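Side-chain contacts in 2-oxo-1,2-dihydroquinoline 8-monooxygenase, oxygenase component (Pseudomonas putida, PDB 1Z02), which serves as the oxygenase component that hydroxylates 2-oxo-1,2-dihydroquinoline at position 8, using a Rieske [2Fe-2S] cluster and a separate iron ion: residues Leu80-Leu85 / Arg90-Pro95; Phe110-Asp113 / Lys118-Thr121. All blocks are in the same frame, centred on the assembly; numbering follows the deposited sequence.

Interaction 1 of 2, residues Leu80-Leu85 / Arg90-Pro95; sequences LKDQCL and RLSEKP. With FES (Fe2/s2 (inorganic) cluster), chain H.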
# COMPACT_ATOMS: atom_id res chain seq x y z
N LEU A 80 15.90 8.95 23.90
CA LEU A 80 15.50 7.63 24.39
C LEU A 80 14.76 6.93 23.26
O LEU A 80 14.45 7.54 22.23
CB LEU A 80 14.56 7.75 25.60
CG LEU A 80 15.05 8.30 26.94
CD1 LEU A 80 15.37 9.78 26.79
CD2 LEU A 80 13.98 8.09 28.00
N LYS A 81 14.47 5.64 23.44
CA LYS A 81 13.75 4.91 22.41
C LYS A 81 12.29 5.33 22.50
O LYS A 81 11.69 5.30 23.57
CB LYS A 81 13.86 3.41 22.61
CG LYS A 81 13.20 2.62 21.49
CD LYS A 81 13.24 1.13 21.77
CE LYS A 81 14.66 0.57 21.68
NZ LYS A 81 14.66 -0.92 21.87
N ASP A 82 11.73 5.72 21.36
CA ASP A 82 10.34 6.18 21.30
C ASP A 82 9.38 4.99 21.31
O ASP A 82 8.65 4.75 20.34
CB ASP A 82 10.14 7.01 20.02
CG ASP A 82 8.90 7.88 20.08
OD1 ASP A 82 8.54 8.45 19.02
OD2 ASP A 82 8.29 8.01 21.17
N GLN A 83 9.39 4.25 22.42
CA GLN A 83 8.54 3.06 22.57
C GLN A 83 8.33 2.72 24.04
O GLN A 83 9.26 2.33 24.73
CB GLN A 83 9.18 1.86 21.87
CG GLN A 83 8.35 0.57 22.00
CD GLN A 83 9.14 -0.67 21.61
OE1 GLN A 83 10.10 -1.05 22.30
NE2 GLN A 83 8.75 -1.30 20.51
N CYS A 84 7.10 2.88 24.51
CA CYS A 84 6.79 2.58 25.90
C CYS A 84 6.86 1.07 26.09
O CYS A 84 6.36 0.32 25.24
CB CYS A 84 5.39 3.07 26.24
SG CYS A 84 4.95 2.79 27.97
N LEU A 85 7.47 0.64 27.20
CA LEU A 85 7.64 -0.78 27.55
C LEU A 85 6.33 -1.45 27.87
O LEU A 85 6.22 -2.67 27.78
CB LEU A 85 8.45 -0.96 28.83
CG LEU A 85 9.64 -0.13 29.18
CD1 LEU A 85 10.23 -0.53 30.52
CD2 LEU A 85 10.60 -0.29 28.08
N ARG A 90 4.17 5.16 21.12
CA ARG A 90 5.24 6.11 20.83
C ARG A 90 5.06 7.28 21.79
O ARG A 90 4.05 7.99 21.74
CB ARG A 90 5.12 6.58 19.37
CG ARG A 90 6.41 6.50 18.59
CD ARG A 90 6.24 6.32 17.09
NE ARG A 90 4.97 6.78 16.55
CZ ARG A 90 4.68 6.78 15.25
NH1 ARG A 90 3.50 7.20 14.81
NH2 ARG A 90 5.60 6.37 14.38
N LEU A 91 6.03 7.48 22.68
CA LEU A 91 5.97 8.55 23.66
C LEU A 91 5.85 9.95 23.05
O LEU A 91 5.17 10.81 23.61
CB LEU A 91 7.21 8.52 24.57
CG LEU A 91 7.55 7.17 25.23
CD1 LEU A 91 8.89 7.30 25.93
CD2 LEU A 91 6.46 6.78 26.21
N SER A 92 6.50 10.15 21.91
CA SER A 92 6.51 11.44 21.22
C SER A 92 5.19 11.88 20.60
O SER A 92 5.05 13.04 20.24
CB SER A 92 7.57 11.42 20.12
OG SER A 92 7.20 10.55 19.06
N GLU A 93 4.21 10.99 20.47
CA GLU A 93 2.96 11.38 19.83
C GLU A 93 2.18 12.42 20.62
O GLU A 93 1.44 13.22 20.05
CB GLU A 93 2.09 10.14 19.58
CG GLU A 93 2.56 9.35 18.37
CD GLU A 93 1.56 8.34 17.89
OE1 GLU A 93 0.37 8.68 17.81
OE2 GLU A 93 1.97 7.21 17.58
N LYS A 94 2.34 12.41 21.93
CA LYS A 94 1.66 13.39 22.77
C LYS A 94 2.60 13.68 23.94
O LYS A 94 2.46 13.11 25.01
CB LYS A 94 0.33 12.85 23.26
CG LYS A 94 -0.51 13.93 23.87
CD LYS A 94 -1.84 13.45 24.36
CE LYS A 94 -2.56 14.64 24.97
NZ LYS A 94 -3.82 14.30 25.66
N PRO A 95 3.57 14.58 23.73
CA PRO A 95 4.56 14.98 24.73
C PRO A 95 3.99 15.23 26.11
O PRO A 95 3.23 16.18 26.30
CB PRO A 95 5.19 16.22 24.12
CG PRO A 95 5.13 15.92 22.65
CD PRO A 95 3.73 15.38 22.50
FE1 FES H . 0.69 2.05 29.02
FE2 FES H . 2.60 3.45 27.87
S1 FES H . 2.01 3.51 29.95
S2 FES H . 1.24 2.06 26.83
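The flat carboxylate of Asp82 meets Arg90 and Ser92: the CG methylene of Arg90 lies over one of its faces, 2.9 Å from Asp82 OD1, while Ser92 takes both oxygens. Ser92 OG donates to Asp82 OD1 in a very short hydrogen bond of 2.5 Å, and Ser92 N donates to Asp82 OD2 (2.9 Å, 163°) from the syn side, slightly out of the plane. The guanidinium of Arg90, its plane 23° from that of the carboxylate, passes Asp82 by and turns its edge to Glu93, where NE and NH1 both grip OE2, each at 3.2 Å. Asp82 CG sits anti to the backbone N (chi1 -162°), which carries the acid across to the 90-95 loop from the centre of an inverse gamma turn. With an alanine here, Ser92 would probably lose the acceptor for both its OG and its backbone N, and a gap would open beside Arg90 CG. Nearer the cluster, Leu91 CD2 touches Cys84 CB at 3.9 Å, and the leucine also touches Cys105. Cys84 SG binds FE2 of the cluster at 2.4 Å. The Asp82-Ser92 bonds and the Leu91-Cys84 contact span the base of the first Rieske cluster-binding loop, whose Cys-X-His motif starts at Cys84.

Interaction 2 of 2, residues Phe110-Asp113 / Lys118-Thr121; sequences FTFD and KLVT. With FES (Fe2/s2 (inorganic) cluster), chain H.
Leu119 reaches towards Phe110 and Phe112 because its CG stands anti to the backbone N (chi1 177°), while both phenylalanines have CG anti to the carbonyl carbon; the Phe110 torsion (chi1 -96°) is displaced from a staggered value. Leu119 CD1 thereby touches both rings obliquely, 3.8 Å from Phe110 CD2 and 3.8 Å from Phe112 CE2. Another part of the Phe110 ring, CD1, comes to 3.4 Å from sulfur S1 of the cluster, so the ring lies between the cluster and the leucine. The side chains of Thr111 and Thr121 run alongside each other on one face of the sheet, with Thr111 CB 3.7 Å from Thr121 CG2. Beside them the CG2 methyls of Thr111 and Val120 meet, and Val120 CG1 packs on Asp113 CB.

Thr111 and Thr121 form an antiparallel hydrogen-bonded pair, Phe112 and Leu119 a non-hydrogen-bonded one, and the one-residue shift between them is a beta bulge at Val120. Thr111 N donates to Thr121 O (2.9 Å), Val120 N to Thr111 O (3.0 Å), and Asp113 N to Lys118 O (3.0 Å). The carboxylate of Asp113 turns to the hairpin loop, where OD2 is hydrogen-bonded to Thr116 OG1.

This hairpin supplies two strands of a three-stranded antiparallel sheet in which 110-113 is central, between 102-104 and 119-122. The ring of Phe110 stacks with that of His86, and Thr121 OG1 is hydrogen-bonded to Asn277 of the second subunit, whose Leu280 packs on both threonines.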
# COMPACT_ATOMS: atom_id res chain seq x y z
N PHE A 110 3.62 5.34 32.30
CA PHE A 110 4.91 4.71 32.56
C PHE A 110 5.86 5.89 32.41
O PHE A 110 5.80 6.62 31.42
CB PHE A 110 5.21 3.63 31.52
CG PHE A 110 4.85 2.23 31.97
CD1 PHE A 110 3.58 1.96 32.50
CD2 PHE A 110 5.77 1.19 31.83
CE1 PHE A 110 3.24 0.65 32.89
CE2 PHE A 110 5.44 -0.12 32.22
CZ PHE A 110 4.18 -0.39 32.75
N THR A 111 6.74 6.09 33.39
CA THR A 111 7.65 7.22 33.35
C THR A 111 9.11 6.82 33.34
O THR A 111 9.54 5.95 34.11
CB THR A 111 7.37 8.16 34.55
OG1 THR A 111 5.98 8.50 34.57
CG2 THR A 111 8.19 9.42 34.42
N PHE A 112 9.89 7.46 32.47
CA PHE A 112 11.29 7.12 32.33
C PHE A 112 12.25 8.26 32.61
O PHE A 112 11.95 9.43 32.33
CB PHE A 112 11.56 6.55 30.93
CG PHE A 112 10.57 5.50 30.52
CD1 PHE A 112 9.41 5.86 29.85
CD2 PHE A 112 10.76 4.17 30.86
CE1 PHE A 112 8.45 4.91 29.52
CE2 PHE A 112 9.81 3.21 30.54
CZ PHE A 112 8.65 3.57 29.87
N ASP A 113 13.41 7.92 33.16
CA ASP A 113 14.44 8.90 33.47
C ASP A 113 15.17 9.27 32.19
O ASP A 113 15.65 8.39 31.47
CB ASP A 113 15.42 8.31 34.48
CG ASP A 113 16.45 9.31 34.92
OD1 ASP A 113 16.09 10.39 35.33
OD2 ASP A 113 17.63 9.06 34.87
N LYS A 118 15.74 4.45 32.86
CA LYS A 118 15.08 3.58 33.83
C LYS A 118 13.62 3.95 34.10
O LYS A 118 13.24 5.12 34.09
CB LYS A 118 15.83 3.58 35.16
CG LYS A 118 15.23 2.61 36.20
CD LYS A 118 15.95 2.66 37.53
CE LYS A 118 15.65 3.94 38.29
NZ LYS A 118 16.26 3.93 39.66
N LEU A 119 12.80 2.92 34.34
CA LEU A 119 11.39 3.11 34.66
C LEU A 119 11.39 3.58 36.11
O LEU A 119 11.60 2.78 37.03
CB LEU A 119 10.63 1.78 34.54
CG LEU A 119 9.14 1.79 34.92
CD1 LEU A 119 8.41 2.78 34.04
CD2 LEU A 119 8.55 0.39 34.76
N VAL A 120 11.19 4.88 36.31
CA VAL A 120 11.21 5.43 37.67
C VAL A 120 9.89 5.38 38.41
O VAL A 120 9.85 5.50 39.63
CB VAL A 120 11.73 6.88 37.66
CG1 VAL A 120 13.14 6.91 37.07
CG2 VAL A 120 10.81 7.76 36.86
N THR A 121 8.79 5.22 37.68
CA THR A 121 7.48 5.14 38.31
C THR A 121 6.41 4.97 37.24
O THR A 121 6.71 5.01 36.05
CB THR A 121 7.17 6.44 39.10
OG1 THR A 121 5.99 6.25 39.91
CG2 THR A 121 6.95 7.60 38.15
FE1 FES H . 0.69 2.05 29.02
FE2 FES H . 2.60 3.45 27.87
S1 FES H . 2.01 3.51 29.95
S2 FES H . 1.24 2.06 26.83

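From the N terminus, the chain leaves strand 76-81 and interaction 1 closes the short loop holding His86 and Arg87. It then runs through strand 102-104 and the second cluster-binding loop, with Cys105 and His108, before interaction 2 closes the hairpin turn between strands 110-113 and 119-122. The two contacts are in series, neither nested nor crossed, with centres about 12 Å apart. They nevertheless meet in space: Cys84 SG packs on Phe110 CB at 3.7 Å, and Leu85 CG on Phe112 CE2 at 3.6 Å. Leu80 of strand 76-81 also packs on strand 110-113, so the two contacts bring two three-stranded sheets together beside the cluster, and both lie against the second subunit.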